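Local coordinates for folylpolyglutamate synthase protein FOLC (Mycobacterium tuberculosis, PDB 2VOS) that probably adds L-glutamate to dihydropteroate and to tetrahydrofolate and its polyglutamates, at the expense of ATP, at residues H68-N73 with A217-R222; A232-Q237 with E243-E248; D399-T404 with L419-R424. All blocks are in the same frame, centred on the assembly; numbering follows the deposited sequence.

How the interactions relate
Interactions 1 and 2 are neighbours, their centres about 9 Å apart, and both reach the mixed, mainly parallel sheet that carries the nucleotide site. They touch directly: A217 CB meets E248 CG at 3.5 Å, and I220 CD1 meets A232 CB at 4.0 Å, so the turn of 217-222 packs against both strand and helix of interaction 2. ADP is held at the N73 end of interaction 1, while the side chain of Q237 in interaction 2 comes to about 9 Å from it. Interaction 3 belongs to the glutamate ligase domain, its centre about 35 Å from that of interaction 1, and lies away from the nucleotide and metal sites.

Interaction 1. Residues H68-N73 with A217-R222. With ADP (adenosine-5'-diphosphate), chain B.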
ATOM      1  N   HIS A  68       7.557  -7.457   8.693  1.00 27.51           N
ATOM      2  CA  HIS A  68       6.117  -7.584   8.694  1.00 28.05           C
ATOM      3  C   HIS A  68       5.553  -6.195   8.898  1.00 27.24           C
ATOM      4  O   HIS A  68       5.909  -5.488   9.837  1.00 28.49           O
ATOM      5  CB  HIS A  68       5.684  -8.554   9.808  1.00 27.75           C
ATOM      6  CG  HIS A  68       4.292  -9.096   9.641  1.00 30.81           C
ATOM      7  ND1 HIS A  68       3.683  -9.898  10.584  1.00 29.18           N
ATOM      8  CD2 HIS A  68       3.405  -8.975   8.622  1.00 28.00           C
ATOM      9  CE1 HIS A  68       2.478 -10.241  10.155  1.00 32.90           C
ATOM     10  NE2 HIS A  68       2.289  -9.700   8.961  1.00 28.03           N
ATOM     11  N   ILE A  69       4.664  -5.758   8.008  1.00 25.83           N
ATOM     12  CA  ILE A  69       4.293  -4.361   7.993  1.00 24.48           C
ATOM     13  C   ILE A  69       2.776  -4.140   8.131  1.00 25.93           C
ATOM     14  O   ILE A  69       1.982  -4.692   7.338  1.00 26.28           O
ATOM     15  CB  ILE A  69       4.794  -3.682   6.643  1.00 25.14           C
ATOM     16  CG1 ILE A  69       6.343  -3.797   6.535  1.00 24.24           C
ATOM     17  CG2 ILE A  69       4.312  -2.270   6.524  1.00 22.69           C
ATOM     18  CD1 ILE A  69       6.842  -3.760   5.047  1.00 22.93           C
ATOM     19  N   ALA A  70       2.384  -3.326   9.128  1.00 26.16           N
ATOM     20  CA  ALA A  70       0.952  -2.982   9.360  1.00 26.36           C
ATOM     21  C   ALA A  70       0.851  -1.493   9.465  1.00 26.64           C
ATOM     22  O   ALA A  70       1.883  -0.777   9.496  1.00 25.30           O
ATOM     23  CB  ALA A  70       0.438  -3.676  10.624  1.00 25.76           C
ATOM     24  N   GLY A  71      -0.379  -0.970   9.421  1.00 26.37           N
ATOM     25  CA  GLY A  71      -0.579   0.460   9.592  1.00 27.77           C
ATOM     26  C   GLY A  71      -1.707   0.875   8.688  1.00 27.99           C
ATOM     27  O   GLY A  71      -2.298   0.015   8.029  1.00 29.04           O
ATOM     28  N   THR A  72      -1.996   2.170   8.609  1.00 28.90           N
ATOM     29  CA  THR A  72      -3.091   2.617   7.776  1.00 27.74           C
ATOM     30  C   THR A  72      -2.638   3.169   6.459  1.00 29.76           C
ATOM     31  O   THR A  72      -3.275   2.910   5.444  1.00 29.70           O
ATOM     32  CB  THR A  72      -3.944   3.708   8.476  1.00 28.78           C
ATOM     33  OG1 THR A  72      -4.415   3.143   9.714  1.00 27.53           O
ATOM     34  CG2 THR A  72      -5.157   4.002   7.611  1.00 28.20           C
ATOM     35  N   ASN A  73      -1.621   4.014   6.457  1.00 29.71           N
ATOM     36  CA  ASN A  73      -1.141   4.557   5.201  1.00 31.19           C
ATOM     37  C   ASN A  73       0.381   4.268   5.054  1.00 30.25           C
ATOM     38  O   ASN A  73       1.102   4.287   6.035  1.00 28.21           O
ATOM     39  CB  ASN A  73      -1.329   6.065   5.150  1.00 32.22           C
ATOM     40  CG  ASN A  73      -2.779   6.485   4.878  1.00 37.80           C
ATOM     41  OD1 ASN A  73      -3.484   6.776   5.817  1.00 36.75           O
ATOM     42  ND2 ASN A  73      -3.196   6.559   3.583  1.00 34.01           N
ATOM     43  N   ALA A 217      -1.219  -3.845  16.296  1.00 42.27           N
ATOM     44  CA  ALA A 217      -0.124  -4.227  17.157  1.00 41.89           C
ATOM     45  C   ALA A 217      -0.023  -5.736  17.259  1.00 42.28           C
ATOM     46  O   ALA A 217       1.009  -6.254  17.705  1.00 42.82           O
ATOM     47  CB  ALA A 217      -0.304  -3.628  18.538  1.00 42.03           C
ATOM     48  N   GLY A 218      -1.078  -6.456  16.874  1.00 41.90           N
ATOM     49  CA  GLY A 218      -1.032  -7.917  16.966  1.00 41.61           C
ATOM     50  C   GLY A 218       0.065  -8.558  16.106  1.00 42.25           C
ATOM     51  O   GLY A 218       0.342  -9.741  16.251  1.00 42.95           O
ATOM     52  N   ILE A 219       0.745  -7.799  15.237  1.00 39.73           N
ATOM     53  CA  ILE A 219       1.823  -8.430  14.485  1.00 39.65           C
ATOM     54  C   ILE A 219       3.161  -8.372  15.245  1.00 40.16           C
ATOM     55  O   ILE A 219       4.181  -8.941  14.795  1.00 40.70           O
ATOM     56  CB  ILE A 219       1.986  -7.833  13.025  1.00 39.04           C
ATOM     57  CG1 ILE A 219       2.543  -6.384  13.083  1.00 39.06           C
ATOM     58  CG2 ILE A 219       0.655  -7.962  12.241  1.00 36.34           C
ATOM     59  CD1 ILE A 219       3.253  -5.941  11.778  1.00 38.00           C
ATOM     60  N   ILE A 220       3.185  -7.651  16.360  1.00 38.96           N
ATOM     61  CA  ILE A 220       4.406  -7.595  17.158  1.00 40.42           C
ATOM     62  C   ILE A 220       4.342  -8.810  18.108  1.00 42.65           C
ATOM     63  O   ILE A 220       3.520  -8.809  19.033  1.00 41.95           O
ATOM     64  CB  ILE A 220       4.454  -6.275  18.020  1.00 40.80           C
ATOM     65  CG1 ILE A 220       4.360  -5.005  17.141  1.00 41.00           C
ATOM     66  CG2 ILE A 220       5.709  -6.231  18.907  1.00 36.89           C
ATOM     67  CD1 ILE A 220       3.935  -3.717  17.925  1.00 37.65           C
ATOM     68  N   THR A 221       5.192  -9.825  17.910  1.00 44.32           N
ATOM     69  CA  THR A 221       5.078 -11.094  18.656  1.00 47.34           C
ATOM     70  C   THR A 221       6.353 -11.393  19.430  1.00 49.08           C
ATOM     71  O   THR A 221       7.439 -10.969  18.999  1.00 50.65           O
ATOM     72  CB  THR A 221       4.797 -12.273  17.690  1.00 47.49           C
ATOM     73  OG1 THR A 221       5.903 -12.405  16.802  1.00 49.21           O
ATOM     74  CG2 THR A 221       3.597 -11.982  16.820  1.00 46.03           C
ATOM     75  N   ARG A 222       6.255 -12.124  20.532  1.00 50.40           N
ATOM     76  CA  ARG A 222       7.451 -12.503  21.300  1.00 52.50           C
ATOM     77  C   ARG A 222       8.311 -13.461  20.462  1.00 53.31           C
ATOM     78  O   ARG A 222       7.784 -14.365  19.812  1.00 53.91           O
ATOM     79  CB  ARG A 222       7.054 -13.139  22.623  1.00 52.69           C
ATOM     80  CG  ARG A 222       8.259 -13.614  23.487  1.00 56.46           C
ATOM     81  CD  ARG A 222       7.871 -13.801  24.971  1.00 63.87           C
ATOM     82  NE  ARG A 222       8.952 -14.316  25.836  1.00 67.90           N
ATOM     83  CZ  ARG A 222      10.209 -13.849  25.902  1.00 72.01           C
ATOM     84  NH1 ARG A 222      10.617 -12.850  25.118  1.00 73.45           N
ATOM     85  NH2 ARG A 222      11.084 -14.395  26.756  1.00 72.44           N
TER
HETATM   86  PB  ADP B1490      -1.191   1.203   2.173  1.00 32.04           P
HETATM   87  O1B ADP B1490      -0.473   0.002   1.613  1.00 29.25           O
HETATM   88  O2B ADP B1490      -2.617   1.304   1.709  1.00 33.59           O
HETATM   89  O3B ADP B1490      -1.021   1.455   3.641  1.00 30.87           O
HETATM   90  PA  ADP B1490       0.264   2.832   0.168  1.00 32.77           P
HETATM   91  O1A ADP B1490      -0.368   1.951  -0.900  1.00 31.51           O
HETATM   92  O2A ADP B1490       1.741   3.184   0.240  1.00 26.12           O
HETATM   93  O3A ADP B1490      -0.410   2.521   1.628  1.00 31.81           O
HETATM   94  O5' ADP B1490      -0.435   4.271  -0.118  1.00 35.29           O
HETATM   95  C5' ADP B1490      -1.828   4.466  -0.403  1.00 33.51           C
HETATM   96  C4' ADP B1490      -2.013   5.995  -0.528  1.00 39.19           C
HETATM   97  O4' ADP B1490      -1.760   6.606   0.767  1.00 34.70           O
HETATM   98  C3' ADP B1490      -0.977   6.687  -1.411  1.00 41.59           C
HETATM   99  O3' ADP B1490      -1.492   6.931  -2.704  1.00 47.10           O
HETATM  100  C2' ADP B1490      -0.699   8.049  -0.840  1.00 42.55           C
HETATM  101  O2' ADP B1490      -1.834   8.903  -1.215  1.00 48.77           O
HETATM  102  C1' ADP B1490      -0.974   7.816   0.622  1.00 37.44           C
HETATM  103  N9  ADP B1490       0.208   7.568   1.497  1.00 34.80           N
HETATM  104  C8  ADP B1490       1.228   6.649   1.406  1.00 32.19           C
HETATM  105  N7  ADP B1490       2.052   6.766   2.489  1.00 31.85           N
HETATM  106  C5  ADP B1490       1.484   7.687   3.322  1.00 31.30           C
HETATM  107  C6  ADP B1490       1.786   8.266   4.636  1.00 33.48           C
HETATM  108  N6  ADP B1490       2.883   7.885   5.323  1.00 30.42           N
HETATM  109  N1  ADP B1490       0.955   9.219   5.076  1.00 30.70           N
HETATM  110  C2  ADP B1490      -0.132   9.700   4.420  1.00 31.87           C
HETATM  111  N3  ADP B1490      -0.506   9.200   3.213  1.00 32.58           N
HETATM  112  C4  ADP B1490       0.287   8.227   2.656  1.00 34.00           C
HETATM  113  O   HOH W   1       4.764 -11.116  12.959  1.00 28.76           O
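H68 and I219 are the closest backbone pair, their CA atoms 7.3 Å apart where the end of strand 66-70 passes the type I beta turn A217-I220, which is closed by I220 N bonding to A217 O. No direct hydrogen bond links the two segments, and the side chain of I219 does nearly all the touching. Its CG1 sits between the backbone N and the carbonyl carbon (chi1 70°), and the CD1 beyond it lies over one face of the H68 imidazole, 4.2 Å from the ring centroid in a CH-pi contact offset toward the rim. I219 CD1 also meets H68 O at 3.3 Å and A70 CB at 3.8 Å. I219 CG2, the other branch, approaches H68 CE1 at 3.6 Å. A water in the plane of the ring, at its edge, bridges the segments: it lies 2.9 Å from H68 ND1 and donates to I219 O. With NE2 bonded to T184 OG1, both ring nitrogens have partners, which should restrain the rotation of the imidazole. Beyond A70 the chain leaves I219 and reaches ADP, where N73 ND2 donates to the ribose O4' at 3.2 Å. G74, K75, T76 and S77 also bind the nucleotide. A central parallel strand running into a glycine-rich, phosphate-binding loop before a helix is the P-loop arrangement of the Mur ligase middle domain.

Interaction 2. Residues A232-Q237 with E243-E248; sequences AVIGRQ and EVLLAE
I234 and L245 make the apolar part of this contact, between the end of strand 231-234 and the following helix 239-251, with their CA atoms 8.4 Å apart. The two side chains meet at a slant. With chi1 at -61°, I234 CG1 is anti to the carbonyl carbon and CG2 anti to the backbone N, and each branch finds its own part of the leucine: I234 CG2 meets L245 CD1 at 3.7 Å, while I234 CD1, at the end of the CG1 branch, reaches L245 CB at 4.0 Å.

A second kind of contact is aliphatic against the stem of a polar residue. Q237, bent at chi2 (-65°), lies across the L245 side chain at about a right angle, its CG 3.8 Å and its NE2 4.1 Å from L245 CD1.

Hydrogen bonds do not cross between the segments; the amide of Q237 turns instead to the chain beyond strand 191-194, NE2 donating to T195 O and OE1 accepting from I197 N. L245 also packs on I194 and A217.

Between 232-237 and 243-248 the contact is thus van der Waals in kind, and the glutamine amide, pinned at both ends by backbone groups, is held where its carbon stem can close over the leucine methyl.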
ATOM      1  N   ALA A 232      10.040  -3.689  17.180  1.00 39.77           N
ATOM      2  CA  ALA A 232       8.925  -2.949  16.625  1.00 40.03           C
ATOM      3  C   ALA A 232       9.460  -1.585  16.178  1.00 39.31           C
ATOM      4  O   ALA A 232      10.057  -0.822  16.970  1.00 38.79           O
ATOM      5  CB  ALA A 232       7.811  -2.740  17.686  1.00 39.84           C
ATOM      6  N   VAL A 233       9.271  -1.284  14.911  1.00 38.98           N
ATOM      7  CA  VAL A 233       9.732  -0.024  14.344  1.00 39.22           C
ATOM      8  C   VAL A 233       8.505   0.817  13.980  1.00 38.35           C
ATOM      9  O   VAL A 233       7.713   0.427  13.148  1.00 40.18           O
ATOM     10  CB  VAL A 233      10.563  -0.268  13.067  1.00 39.07           C
ATOM     11  CG1 VAL A 233      11.210   1.035  12.604  1.00 37.80           C
ATOM     12  CG2 VAL A 233      11.655  -1.305  13.370  1.00 40.34           C
ATOM     13  N   ILE A 234       8.359   1.972  14.602  1.00 38.70           N
ATOM     14  CA  ILE A 234       7.092   2.634  14.560  1.00 38.53           C
ATOM     15  C   ILE A 234       7.191   4.020  13.928  1.00 38.82           C
ATOM     16  O   ILE A 234       8.035   4.845  14.329  1.00 39.08           O
ATOM     17  CB  ILE A 234       6.570   2.766  16.004  1.00 37.63           C
ATOM     18  CG1 ILE A 234       6.392   1.368  16.593  1.00 37.35           C
ATOM     19  CG2 ILE A 234       5.197   3.391  15.977  1.00 36.05           C
ATOM     20  CD1 ILE A 234       6.022   1.378  18.127  1.00 39.51           C
ATOM     21  N   GLY A 235       6.341   4.283  12.939  1.00 38.43           N
ATOM     22  CA  GLY A 235       6.311   5.598  12.315  1.00 39.64           C
ATOM     23  C   GLY A 235       5.598   6.615  13.222  1.00 40.42           C
ATOM     24  O   GLY A 235       5.258   6.315  14.377  1.00 40.94           O
ATOM     25  N   ARG A 236       5.321   7.802  12.684  1.00 41.93           N
ATOM     26  CA  ARG A 236       4.653   8.883  13.446  1.00 44.80           C
ATOM     27  C   ARG A 236       3.236   8.485  13.812  1.00 43.72           C
ATOM     28  O   ARG A 236       2.513   8.050  12.941  1.00 42.81           O
ATOM     29  CB  ARG A 236       4.577  10.135  12.552  1.00 45.39           C
ATOM     30  CG  ARG A 236       5.763  11.044  12.742  1.00 49.86           C
ATOM     31  CD  ARG A 236       5.913  12.148  11.668  1.00 55.17           C
ATOM     32  NE  ARG A 236       7.114  12.937  12.003  1.00 59.82           N
ATOM     33  CZ  ARG A 236       7.359  14.197  11.621  1.00 59.23           C
ATOM     34  NH1 ARG A 236       6.488  14.842  10.847  1.00 58.97           N
ATOM     35  NH2 ARG A 236       8.487  14.805  12.001  1.00 56.45           N
ATOM     36  N   GLN A 237       2.804   8.657  15.073  1.00 44.42           N
ATOM     37  CA  GLN A 237       1.462   8.219  15.481  1.00 42.91           C
ATOM     38  C   GLN A 237       0.865   9.300  16.355  1.00 45.20           C
ATOM     39  O   GLN A 237       1.603  10.121  16.896  1.00 44.18           O
ATOM     40  CB  GLN A 237       1.537   6.937  16.311  1.00 42.88           C
ATOM     41  CG  GLN A 237       2.279   5.753  15.680  1.00 40.37           C
ATOM     42  CD  GLN A 237       1.579   5.231  14.435  1.00 43.90           C
ATOM     43  OE1 GLN A 237       0.411   5.581  14.151  1.00 43.00           O
ATOM     44  NE2 GLN A 237       2.275   4.387  13.685  1.00 39.82           N
ATOM     45  N   GLU A 243       0.667   5.044  22.757  1.00 44.31           N
ATOM     46  CA  GLU A 243       0.490   4.382  24.042  1.00 44.43           C
ATOM     47  C   GLU A 243       0.139   2.907  23.869  1.00 45.33           C
ATOM     48  O   GLU A 243       0.774   2.002  24.468  1.00 45.19           O
ATOM     49  CB  GLU A 243      -0.576   5.098  24.838  1.00 45.23           C
ATOM     50  N   VAL A 244      -0.835   2.642  23.006  1.00 45.29           N
ATOM     51  CA  VAL A 244      -1.241   1.266  22.755  1.00 45.26           C
ATOM     52  C   VAL A 244      -0.124   0.433  22.121  1.00 45.49           C
ATOM     53  O   VAL A 244       0.101  -0.735  22.494  1.00 45.44           O
ATOM     54  CB  VAL A 244      -2.523   1.181  21.848  1.00 45.71           C
ATOM     55  CG1 VAL A 244      -2.700  -0.239  21.317  1.00 46.65           C
ATOM     56  CG2 VAL A 244      -3.742   1.633  22.609  1.00 46.31           C
ATOM     57  N   LEU A 245       0.578   1.009  21.145  1.00 44.51           N
ATOM     58  CA  LEU A 245       1.633   0.267  20.514  1.00 44.54           C
ATOM     59  C   LEU A 245       2.790  -0.067  21.454  1.00 44.23           C
ATOM     60  O   LEU A 245       3.380  -1.177  21.352  1.00 43.31           O
ATOM     61  CB  LEU A 245       2.191   1.065  19.300  1.00 44.81           C
ATOM     62  CG  LEU A 245       1.170   1.397  18.216  1.00 43.46           C
ATOM     63  CD1 LEU A 245       1.852   2.237  17.104  1.00 43.75           C
ATOM     64  CD2 LEU A 245       0.610   0.117  17.670  1.00 43.63           C
ATOM     65  N   LEU A 246       3.151   0.894  22.314  1.00 43.67           N
ATOM     66  CA  LEU A 246       4.232   0.675  23.294  1.00 45.55           C
ATOM     67  C   LEU A 246       3.837  -0.392  24.331  1.00 46.49           C
ATOM     68  O   LEU A 246       4.646  -1.251  24.742  1.00 46.09           O
ATOM     69  CB  LEU A 246       4.602   1.988  24.008  1.00 45.38           C
ATOM     70  CG  LEU A 246       5.165   3.103  23.113  1.00 47.10           C
ATOM     71  CD1 LEU A 246       5.383   4.437  23.877  1.00 48.34           C
ATOM     72  CD2 LEU A 246       6.457   2.644  22.462  1.00 48.42           C
ATOM     73  N   ALA A 247       2.578  -0.329  24.767  1.00 48.32           N
ATOM     74  CA  ALA A 247       2.033  -1.348  25.709  1.00 48.00           C
ATOM     75  C   ALA A 247       2.152  -2.764  25.123  1.00 48.42           C
ATOM     76  O   ALA A 247       2.637  -3.688  25.787  1.00 48.41           O
ATOM     77  CB  ALA A 247       0.614  -1.031  26.036  1.00 48.68           C
ATOM     78  N   GLU A 248       1.727  -2.927  23.870  1.00 47.92           N
ATOM     79  CA  GLU A 248       1.793  -4.212  23.220  1.00 48.38           C
ATOM     80  C   GLU A 248       3.237  -4.621  22.970  1.00 47.56           C
ATOM     81  O   GLU A 248       3.566  -5.798  22.941  1.00 46.61           O
ATOM     82  CB  GLU A 248       1.022  -4.148  21.892  1.00 50.26           C
ATOM     83  CG  GLU A 248      -0.431  -3.616  22.042  1.00 53.97           C
ATOM     84  CD  GLU A 248      -1.346  -4.616  22.764  1.00 57.96           C
ATOM     85  OE1 GLU A 248      -1.541  -5.725  22.211  1.00 61.80           O
ATOM     86  OE2 GLU A 248      -1.843  -4.298  23.872  1.00 56.95           O
TER

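Interaction 3. Residues D399-T404 with L419-R424; sequences DSVVVT and LAAGER
Strand 400-403 and helix 414-425 are the first two elements of a beta-alpha-beta unit completed by strand 430-432, and V401, V403 and A421 bring them together. The backbones approach most closely at V401 and A421, whose CA atoms are 7.9 Å apart. The CB methyl of A421 points at the strand and meets one methyl from each valine: V403 CG1 at 3.9 Å and V401 CG1 at 4.2 Å. In V403 that methyl is anti to the carbonyl carbon (chi1 -62°), whereas V401 CG1, at 62°, lies between the backbone N and the carbonyl carbon. V401 and V403, two apart on the strand, point to the same side of it. The small A421 side chain is consistent with a close approach of the helix backbone to the strand.

Within the mixed sheet of the glutamate ligase domain, strand 400-403 runs parallel to its neighbours 374-379 and 430-432, and the crossover through the helix leads to the latter, an outermost strand. V430 of that strand touches both V401 and A421, and T432 touches V403. Along another side the helix meets helix 387-394, where A420 packs on V387 and L391 and R424 forms a salt bridge with D388.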
ATOM      1  N   ASP A 399      -9.642  22.276  -8.963  1.00 44.15           N
ATOM      2  CA  ASP A 399     -10.542  23.316  -9.450  1.00 44.55           C
ATOM      3  C   ASP A 399     -11.920  22.724  -9.742  1.00 44.35           C
ATOM      4  O   ASP A 399     -12.982  23.365  -9.496  1.00 42.35           O
ATOM      5  CB  ASP A 399      -9.947  23.926 -10.720  1.00 44.53           C
ATOM      6  CG  ASP A 399      -8.722  24.696 -10.408  1.00 48.85           C
ATOM      7  OD1 ASP A 399      -8.913  25.865  -9.977  1.00 49.81           O
ATOM      8  OD2 ASP A 399      -7.589  24.107 -10.466  1.00 46.29           O
ATOM      9  N   SER A 400     -11.917  21.519 -10.312  1.00 43.18           N
ATOM     10  CA  SER A 400     -13.168  20.776 -10.391  1.00 44.03           C
ATOM     11  C   SER A 400     -12.922  19.306 -10.325  1.00 43.35           C
ATOM     12  O   SER A 400     -11.771  18.847 -10.381  1.00 42.98           O
ATOM     13  CB  SER A 400     -14.023  21.167 -11.625  1.00 44.49           C
ATOM     14  OG  SER A 400     -13.420  20.720 -12.805  1.00 50.23           O
ATOM     15  N   VAL A 401     -13.996  18.536 -10.249  1.00 42.63           N
ATOM     16  CA  VAL A 401     -13.864  17.107 -10.160  1.00 42.73           C
ATOM     17  C   VAL A 401     -14.854  16.433 -11.117  1.00 43.55           C
ATOM     18  O   VAL A 401     -15.973  16.939 -11.328  1.00 43.67           O
ATOM     19  CB  VAL A 401     -14.004  16.694  -8.684  1.00 44.03           C
ATOM     20  CG1 VAL A 401     -15.434  17.080  -8.127  1.00 42.87           C
ATOM     21  CG2 VAL A 401     -13.657  15.239  -8.486  1.00 45.91           C
ATOM     22  N   VAL A 402     -14.427  15.335 -11.742  1.00 42.28           N
ATOM     23  CA  VAL A 402     -15.325  14.474 -12.524  1.00 42.14           C
ATOM     24  C   VAL A 402     -15.470  13.200 -11.717  1.00 42.65           C
ATOM     25  O   VAL A 402     -14.476  12.511 -11.483  1.00 44.19           O
ATOM     26  CB  VAL A 402     -14.671  14.093 -13.888  1.00 41.94           C
ATOM     27  CG1 VAL A 402     -15.688  13.323 -14.774  1.00 40.90           C
ATOM     28  CG2 VAL A 402     -14.160  15.369 -14.599  1.00 38.81           C
ATOM     29  N   VAL A 403     -16.684  12.891 -11.279  1.00 43.38           N
ATOM     30  CA  VAL A 403     -16.936  11.691 -10.488  1.00 42.77           C
ATOM     31  C   VAL A 403     -17.445  10.591 -11.384  1.00 43.38           C
ATOM     32  O   VAL A 403     -18.176  10.838 -12.346  1.00 42.28           O
ATOM     33  CB  VAL A 403     -17.940  11.951  -9.340  1.00 43.60           C
ATOM     34  CG1 VAL A 403     -17.395  12.994  -8.366  1.00 42.84           C
ATOM     35  CG2 VAL A 403     -19.228  12.444  -9.874  1.00 41.65           C
ATOM     36  N   THR A 404     -17.022   9.363 -11.102  1.00 44.08           N
ATOM     37  CA  THR A 404     -17.353   8.248 -11.947  1.00 44.29           C
ATOM     38  C   THR A 404     -17.367   6.966 -11.109  1.00 44.56           C
ATOM     39  O   THR A 404     -17.472   7.018  -9.881  1.00 44.38           O
ATOM     40  CB  THR A 404     -16.385   8.192 -13.202  1.00 44.88           C
ATOM     41  OG1 THR A 404     -16.830   7.182 -14.110  1.00 44.59           O
ATOM     42  CG2 THR A 404     -14.956   7.896 -12.810  1.00 43.42           C
ATOM     43  N   LEU A 419     -23.381  13.764  -5.556  1.00 44.14           N
ATOM     44  CA  LEU A 419     -23.991  14.517  -4.466  1.00 45.40           C
ATOM     45  C   LEU A 419     -22.977  14.812  -3.333  1.00 45.42           C
ATOM     46  O   LEU A 419     -22.853  15.950  -2.899  1.00 45.51           O
ATOM     47  CB  LEU A 419     -25.181  13.718  -3.952  1.00 45.66           C
ATOM     48  CG  LEU A 419     -26.071  14.142  -2.800  1.00 48.05           C
ATOM     49  CD1 LEU A 419     -26.780  15.490  -3.097  1.00 48.35           C
ATOM     50  CD2 LEU A 419     -27.094  13.001  -2.652  1.00 50.21           C
ATOM     51  N   ALA A 420     -22.254  13.780  -2.867  1.00 45.21           N
ATOM     52  CA  ALA A 420     -21.192  13.955  -1.869  1.00 44.71           C
ATOM     53  C   ALA A 420     -20.229  15.072  -2.316  1.00 44.29           C
ATOM     54  O   ALA A 420     -20.001  16.025  -1.568  1.00 45.18           O
ATOM     55  CB  ALA A 420     -20.430  12.631  -1.613  1.00 43.06           C
ATOM     56  N   ALA A 421     -19.698  14.967  -3.538  1.00 44.22           N
ATOM     57  CA  ALA A 421     -18.840  15.981  -4.140  1.00 43.42           C
ATOM     58  C   ALA A 421     -19.486  17.362  -4.138  1.00 43.89           C
ATOM     59  O   ALA A 421     -18.841  18.355  -3.773  1.00 42.62           O
ATOM     60  CB  ALA A 421     -18.440  15.583  -5.594  1.00 43.56           C
ATOM     61  N   GLY A 422     -20.756  17.410  -4.567  1.00 44.51           N
ATOM     62  CA  GLY A 422     -21.522  18.653  -4.609  1.00 45.89           C
ATOM     63  C   GLY A 422     -21.577  19.367  -3.267  1.00 46.86           C
ATOM     64  O   GLY A 422     -21.534  20.607  -3.226  1.00 45.96           O
ATOM     65  N   GLU A 423     -21.661  18.598  -2.177  1.00 47.49           N
ATOM     66  CA  GLU A 423     -21.735  19.172  -0.823  1.00 49.38           C
ATOM     67  C   GLU A 423     -20.443  19.873  -0.420  1.00 49.30           C
ATOM     68  O   GLU A 423     -20.484  20.805   0.371  1.00 48.68           O
ATOM     69  CB  GLU A 423     -22.090  18.111   0.251  1.00 50.41           C
ATOM     70  CG  GLU A 423     -23.516  17.485   0.187  1.00 55.32           C
ATOM     71  CD  GLU A 423     -24.618  18.367   0.826  1.00 65.11           C
ATOM     72  OE1 GLU A 423     -24.268  19.437   1.407  1.00 67.88           O
ATOM     73  OE2 GLU A 423     -25.837  17.986   0.755  1.00 66.99           O
ATOM     74  N   ARG A 424     -19.297  19.414  -0.951  1.00 48.61           N
ATOM     75  CA  ARG A 424     -18.007  20.068  -0.700  1.00 48.57           C
ATOM     76  C   ARG A 424     -17.531  21.041  -1.797  1.00 48.35           C
ATOM     77  O   ARG A 424     -16.962  22.071  -1.498  1.00 48.84           O
ATOM     78  CB  ARG A 424     -16.916  19.014  -0.465  1.00 49.23           C
ATOM     79  CG  ARG A 424     -17.169  18.206   0.766  1.00 52.54           C
ATOM     80  CD  ARG A 424     -16.561  18.942   1.932  1.00 55.39           C
ATOM     81  NE  ARG A 424     -16.872  18.267   3.179  1.00 55.94           N
ATOM     82  CZ  ARG A 424     -16.602  18.778   4.373  1.00 54.91           C
ATOM     83  NH1 ARG A 424     -15.999  19.961   4.450  1.00 54.51           N
ATOM     84  NH2 ARG A 424     -16.944  18.121   5.473  1.00 52.36           N
TER